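Local coordinates for protein FACT-Spt16 (Cicer arietinum, PDB 5CE6) that probably binds histones H3-H4 as the N-terminal domain of the Spt16 subunit of the histone chaperone complex FACT, at residues A289-A301 with S418-A430. Numbering follows the deposited sequence. Where two conformers were deposited one is given.
Sequences ALYYDSASVIICA and SKSKNKVFSLLLA. With K (potassium ion), chain D; NA (sodium ion), chain E.
K421 lies across the ring of Y291, its CG 3.7 Å from the ring centroid and 6° off the normal, a CH-pi contact over the face. The chain of K421 bends at chi2 (94°), which carries CD on over the CE1 side of the ring. The backbone N of D293 sits over the opposite face, toward its rim.

Polar links run through water and metal, for no direct hydrogen bond joins the two segments. One water bridges Y291 OH (2.7 Å) and K421 N, and also binds the potassium ion, which A295 O and S420 OG each hold at 2.9 Å; N422 also lines this site. A second water donates to Y291 O and V297 O and accepts from N422 ND2 at 3.2 Å. With an alanine here in place of Y291, the K421 methylenes would probably lose their aromatic partner and the potassium-bound water its hydroxyl mate.

Further along, the packing is apolar. V297 splits its branches, CG1 meeting L427 CD2 at 4.0 Å and CG2 meeting F425 CB, while I299 CG2 rests on L428 CB at 4.0 Å. S426 O is buried beneath V297 CG2 and I299 CD1 with no polar partner.

The strand segments, 38° apart in direction, belong to two different beta-sheets packed together in the M24 metallopeptidase-like (pita-bread) fold, with the potassium site joining the loops that lead into them.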
loop_
_atom_site.group_PDB
_atom_site.type_symbol
_atom_site.label_atom_id
_atom_site.label_comp_id
_atom_site.label_asym_id
_atom_site.label_seq_id
_atom_site.Cartn_x
_atom_site.Cartn_y
_atom_site.Cartn_z
ATOM N N ALA A 289 7.802 27.028 4.688
ATOM C CA ALA A 289 8.182 27.360 3.322
ATOM C C ALA A 289 9.232 26.382 2.811
ATOM O O ALA A 289 10.081 25.922 3.575
ATOM C CB ALA A 289 8.709 28.775 3.257
ATOM N N LEU A 290 9.161 26.059 1.525
ATOM C CA LEU A 290 10.194 25.256 0.880
ATOM C C LEU A 290 11.539 25.957 1.044
ATOM O O LEU A 290 11.638 27.169 0.857
ATOM C CB LEU A 290 9.877 25.090 -0.609
ATOM C CG LEU A 290 10.814 24.190 -1.404
ATOM C CD1 LEU A 290 10.513 22.737 -1.073
ATOM C CD2 LEU A 290 10.697 24.440 -2.901
ATOM N N TYR A 291 12.565 25.197 1.414
ATOM C CA TYR A 291 13.882 25.776 1.678
ATOM C C TYR A 291 14.864 25.288 0.634
ATOM O O TYR A 291 14.982 24.082 0.397
ATOM C CB TYR A 291 14.378 25.392 3.073
ATOM C CG TYR A 291 15.641 26.120 3.484
ATOM C CD1 TYR A 291 15.574 27.373 4.075
ATOM C CD2 TYR A 291 16.891 25.550 3.283
ATOM C CE1 TYR A 291 16.714 28.042 4.453
ATOM C CE2 TYR A 291 18.040 26.213 3.651
ATOM C CZ TYR A 291 17.944 27.459 4.243
ATOM O OH TYR A 291 19.089 28.132 4.623
ATOM N N TYR A 292 15.578 26.221 0.010
ATOM C CA TYR A 292 16.446 25.853 -1.095
ATOM C C TYR A 292 17.720 26.674 -1.177
ATOM O O TYR A 292 18.284 26.832 -2.255
ATOM C CB TYR A 292 15.693 25.914 -2.432
ATOM C CG TYR A 292 14.865 27.160 -2.605
ATOM C CD1 TYR A 292 15.460 28.364 -2.965
ATOM C CD2 TYR A 292 13.490 27.140 -2.389
ATOM C CE1 TYR A 292 14.714 29.509 -3.109
ATOM C CE2 TYR A 292 12.735 28.281 -2.529
ATOM C CZ TYR A 292 13.351 29.461 -2.892
ATOM O OH TYR A 292 12.599 30.605 -3.035
ATOM N N ASP A 293 18.188 27.187 -0.045
ATOM C CA ASP A 293 19.488 27.851 -0.047
ATOM C C ASP A 293 20.603 26.810 -0.175
ATOM O O ASP A 293 20.333 25.631 -0.384
ATOM C CB ASP A 293 19.663 28.712 1.202
ATOM C CG ASP A 293 20.517 29.942 0.942
ATOM O OD1 ASP A 293 21.654 29.792 0.445
ATOM O OD2 ASP A 293 20.035 31.060 1.217
ATOM N N SER A 294 21.856 27.239 -0.063
ATOM C CA SER A 294 22.983 26.327 -0.268
ATOM C C SER A 294 22.956 25.118 0.662
ATOM O O SER A 294 22.473 25.206 1.786
ATOM C CB SER A 294 24.314 27.073 -0.122
ATOM O OG SER A 294 24.536 27.902 -1.246
ATOM N N ALA A 295 23.468 23.992 0.169
ATOM C CA ALA A 295 23.536 22.744 0.933
ATOM C C ALA A 295 22.164 22.297 1.418
ATOM O O ALA A 295 21.978 21.964 2.589
ATOM C CB ALA A 295 24.501 22.876 2.100
ATOM N N SER A 296 21.210 22.268 0.498
ATOM C CA SER A 296 19.835 21.923 0.847
ATOM C C SER A 296 19.373 20.663 0.156
ATOM O O SER A 296 19.866 20.308 -0.919
ATOM C CB SER A 296 18.891 23.059 0.474
ATOM O OG SER A 296 19.021 24.127 1.379
ATOM N N VAL A 297 18.413 19.976 0.769
ATOM C CA VAL A 297 17.783 18.849 0.089
ATOM C C VAL A 297 16.273 18.975 0.218
ATOM O O VAL A 297 15.767 19.566 1.171
ATOM C CB VAL A 297 18.258 17.469 0.606
ATOM C CG1 VAL A 297 19.772 17.331 0.490
ATOM C CG2 VAL A 297 17.838 17.258 2.023
ATOM N N ILE A 298 15.572 18.433 -0.769
ATOM C CA ILE A 298 14.113 18.477 -0.815
ATOM C C ILE A 298 13.629 17.070 -1.098
ATOM O O ILE A 298 14.074 16.442 -2.063
ATOM C CB ILE A 298 13.624 19.427 -1.938
ATOM C CG1 ILE A 298 14.083 20.860 -1.652
ATOM C CG2 ILE A 298 12.091 19.371 -2.093
ATOM C CD1 ILE A 298 13.938 21.822 -2.841
ATOM N N ILE A 299 12.719 16.562 -0.266
ATOM C CA ILE A 299 12.161 15.230 -0.495
ATOM C C ILE A 299 10.716 15.345 -0.967
ATOM O O ILE A 299 9.933 16.102 -0.395
ATOM C CB ILE A 299 12.213 14.362 0.779
ATOM C CG1 ILE A 299 13.668 14.105 1.200
ATOM C CG2 ILE A 299 11.503 13.017 0.559
ATOM C CD1 ILE A 299 13.784 13.249 2.449
ATOM N N CYS A 300 10.383 14.624 -2.035
ATOM C CA CYS A 300 9.000 14.537 -2.503
ATOM C C CYS A 300 8.594 13.092 -2.716
ATOM O O CYS A 300 9.260 12.345 -3.431
ATOM C CB CYS A 300 8.775 15.302 -3.813
ATOM S SG CYS A 300 7.089 15.051 -4.494
ATOM N N ALA A 301 7.485 12.705 -2.099
ATOM C CA ALA A 301 6.914 11.376 -2.321
ATOM C C ALA A 301 5.470 11.547 -2.768
ATOM O O ALA A 301 4.704 12.269 -2.141
ATOM C CB ALA A 301 6.980 10.530 -1.055
ATOM N N SER A 418 27.441 22.584 9.859
ATOM C CA SER A 418 26.425 22.325 10.870
ATOM C C SER A 418 25.644 23.582 11.269
ATOM O O SER A 418 24.653 23.503 11.996
ATOM C CB SER A 418 27.050 21.637 12.084
ATOM O OG SER A 418 28.184 22.350 12.550
ATOM N N LYS A 419 26.079 24.742 10.781
ATOM C CA LYS A 419 25.313 25.963 10.990
ATOM C C LYS A 419 24.145 26.035 10.004
ATOM O O LYS A 419 23.263 26.888 10.128
ATOM C CB LYS A 419 26.208 27.200 10.869
ATOM N N SER A 420 24.129 25.120 9.041
ATOM C CA SER A 420 23.111 25.128 7.992
ATOM C C SER A 420 21.738 24.637 8.460
ATOM O O SER A 420 21.610 23.915 9.453
ATOM C CB SER A 420 23.566 24.308 6.788
ATOM O OG SER A 420 22.795 23.131 6.666
ATOM N N LYS A 421 20.715 25.037 7.718
ATOM C CA LYS A 421 19.344 24.657 8.003
ATOM C C LYS A 421 19.181 23.134 7.991
ATOM O O LYS A 421 18.374 22.573 8.736
ATOM C CB LYS A 421 18.441 25.278 6.941
ATOM C CG LYS A 421 16.969 25.080 7.165
ATOM C CD LYS A 421 16.386 26.262 7.900
ATOM C CE LYS A 421 14.875 26.155 8.012
ATOM N NZ LYS A 421 14.381 27.003 9.136
ATOM N N ASN A 422 19.960 22.484 7.133
ATOM C CA ASN A 422 19.932 21.035 6.967
ATOM C C ASN A 422 21.069 20.327 7.699
ATOM O O ASN A 422 21.533 19.272 7.250
ATOM C CB ASN A 422 19.966 20.671 5.472
ATOM C CG ASN A 422 18.637 20.961 4.766
ATOM O OD1 ASN A 422 17.706 20.169 4.838
ATOM N ND2 ASN A 422 18.552 22.105 4.095
ATOM N N LYS A 423 21.512 20.927 8.808
ATOM C CA LYS A 423 22.500 20.340 9.722
ATOM C C LYS A 423 22.265 18.851 9.901
ATOM O O LYS A 423 23.188 18.037 9.812
ATOM C CB LYS A 423 22.428 21.041 11.081
ATOM C CG LYS A 423 23.073 20.257 12.229
ATOM C CD LYS A 423 22.980 21.004 13.550
ATOM C CE LYS A 423 23.485 20.147 14.710
ATOM N NZ LYS A 423 23.675 20.963 15.946
ATOM N N VAL A 424 21.008 18.501 10.125
ATOM C CA VAL A 424 20.586 17.116 10.085
ATOM C C VAL A 424 19.636 17.011 8.897
ATOM O O VAL A 424 18.694 17.802 8.778
ATOM C CB VAL A 424 19.870 16.732 11.388
ATOM C CG1 VAL A 424 19.404 15.301 11.336
ATOM C CG2 VAL A 424 20.792 16.948 12.577
ATOM N N PHE A 425 19.891 16.061 7.997
ATOM C CA PHE A 425 19.052 15.901 6.816
ATOM C C PHE A 425 18.756 14.436 6.548
ATOM O O PHE A 425 19.379 13.547 7.129
ATOM C CB PHE A 425 19.707 16.530 5.581
ATOM C CG PHE A 425 20.918 15.785 5.084
ATOM C CD1 PHE A 425 22.161 15.979 5.674
ATOM C CD2 PHE A 425 20.814 14.894 4.022
ATOM C CE1 PHE A 425 23.280 15.299 5.215
ATOM C CE2 PHE A 425 21.921 14.203 3.560
ATOM C CZ PHE A 425 23.165 14.404 4.153
ATOM N N SER A 426 17.793 14.185 5.671
ATOM C CA SER A 426 17.489 12.824 5.261
ATOM C C SER A 426 17.404 12.776 3.736
ATOM O O SER A 426 17.345 13.819 3.081
ATOM C CB SER A 426 16.169 12.349 5.897
ATOM O OG SER A 426 16.268 12.371 7.322
ATOM N N LEU A 427 17.435 11.568 3.177
ATOM C CA LEU A 427 17.305 11.352 1.732
ATOM C C LEU A 427 16.382 10.173 1.508
ATOM O O LEU A 427 16.362 9.250 2.325
ATOM C CB LEU A 427 18.659 11.024 1.098
ATOM C CG LEU A 427 19.803 12.013 1.323
ATOM C CD1 LEU A 427 21.127 11.387 0.871
ATOM C CD2 LEU A 427 19.569 13.304 0.599
ATOM N N LEU A 428 15.663 10.180 0.392
ATOM C CA LEU A 428 14.689 9.123 0.097
ATOM C C LEU A 428 14.555 8.861 -1.396
ATOM O O LEU A 428 14.451 9.802 -2.201
ATOM C CB LEU A 428 13.326 9.512 0.686
ATOM C CG LEU A 428 12.200 8.507 0.433
ATOM C CD1 LEU A 428 12.483 7.213 1.183
ATOM C CD2 LEU A 428 10.886 9.119 0.896
ATOM N N LEU A 429 14.557 7.582 -1.767
ATOM C CA LEU A 429 14.276 7.164 -3.133
ATOM C C LEU A 429 13.228 6.068 -3.103
ATOM O O LEU A 429 13.348 5.114 -2.334
ATOM C CB LEU A 429 15.539 6.639 -3.822
ATOM C CG LEU A 429 16.548 7.684 -4.284
ATOM C CD1 LEU A 429 17.790 6.986 -4.825
ATOM C CD2 LEU A 429 15.925 8.546 -5.371
ATOM N N ALA A 430 12.201 6.192 -3.934
ATOM C CA ALA A 430 11.210 5.121 -4.041
ATOM C C ALA A 430 10.779 4.922 -5.471
ATOM O O ALA A 430 10.612 5.886 -6.224
ATOM C CB ALA A 430 9.988 5.393 -3.158
HETATM K K K D . 20.928 23.845 4.531
HETATM NA NA NA E . 11.704 24.294 5.014
HETATM O O HOH W 1 16.007 22.179 2.086
HETATM O O HOH W 2 21.170 26.654 5.349
HETATM O O HOH W 3 11.960 24.027 7.746
HETATM O O HOH W 4 11.710 27.031 5.697
#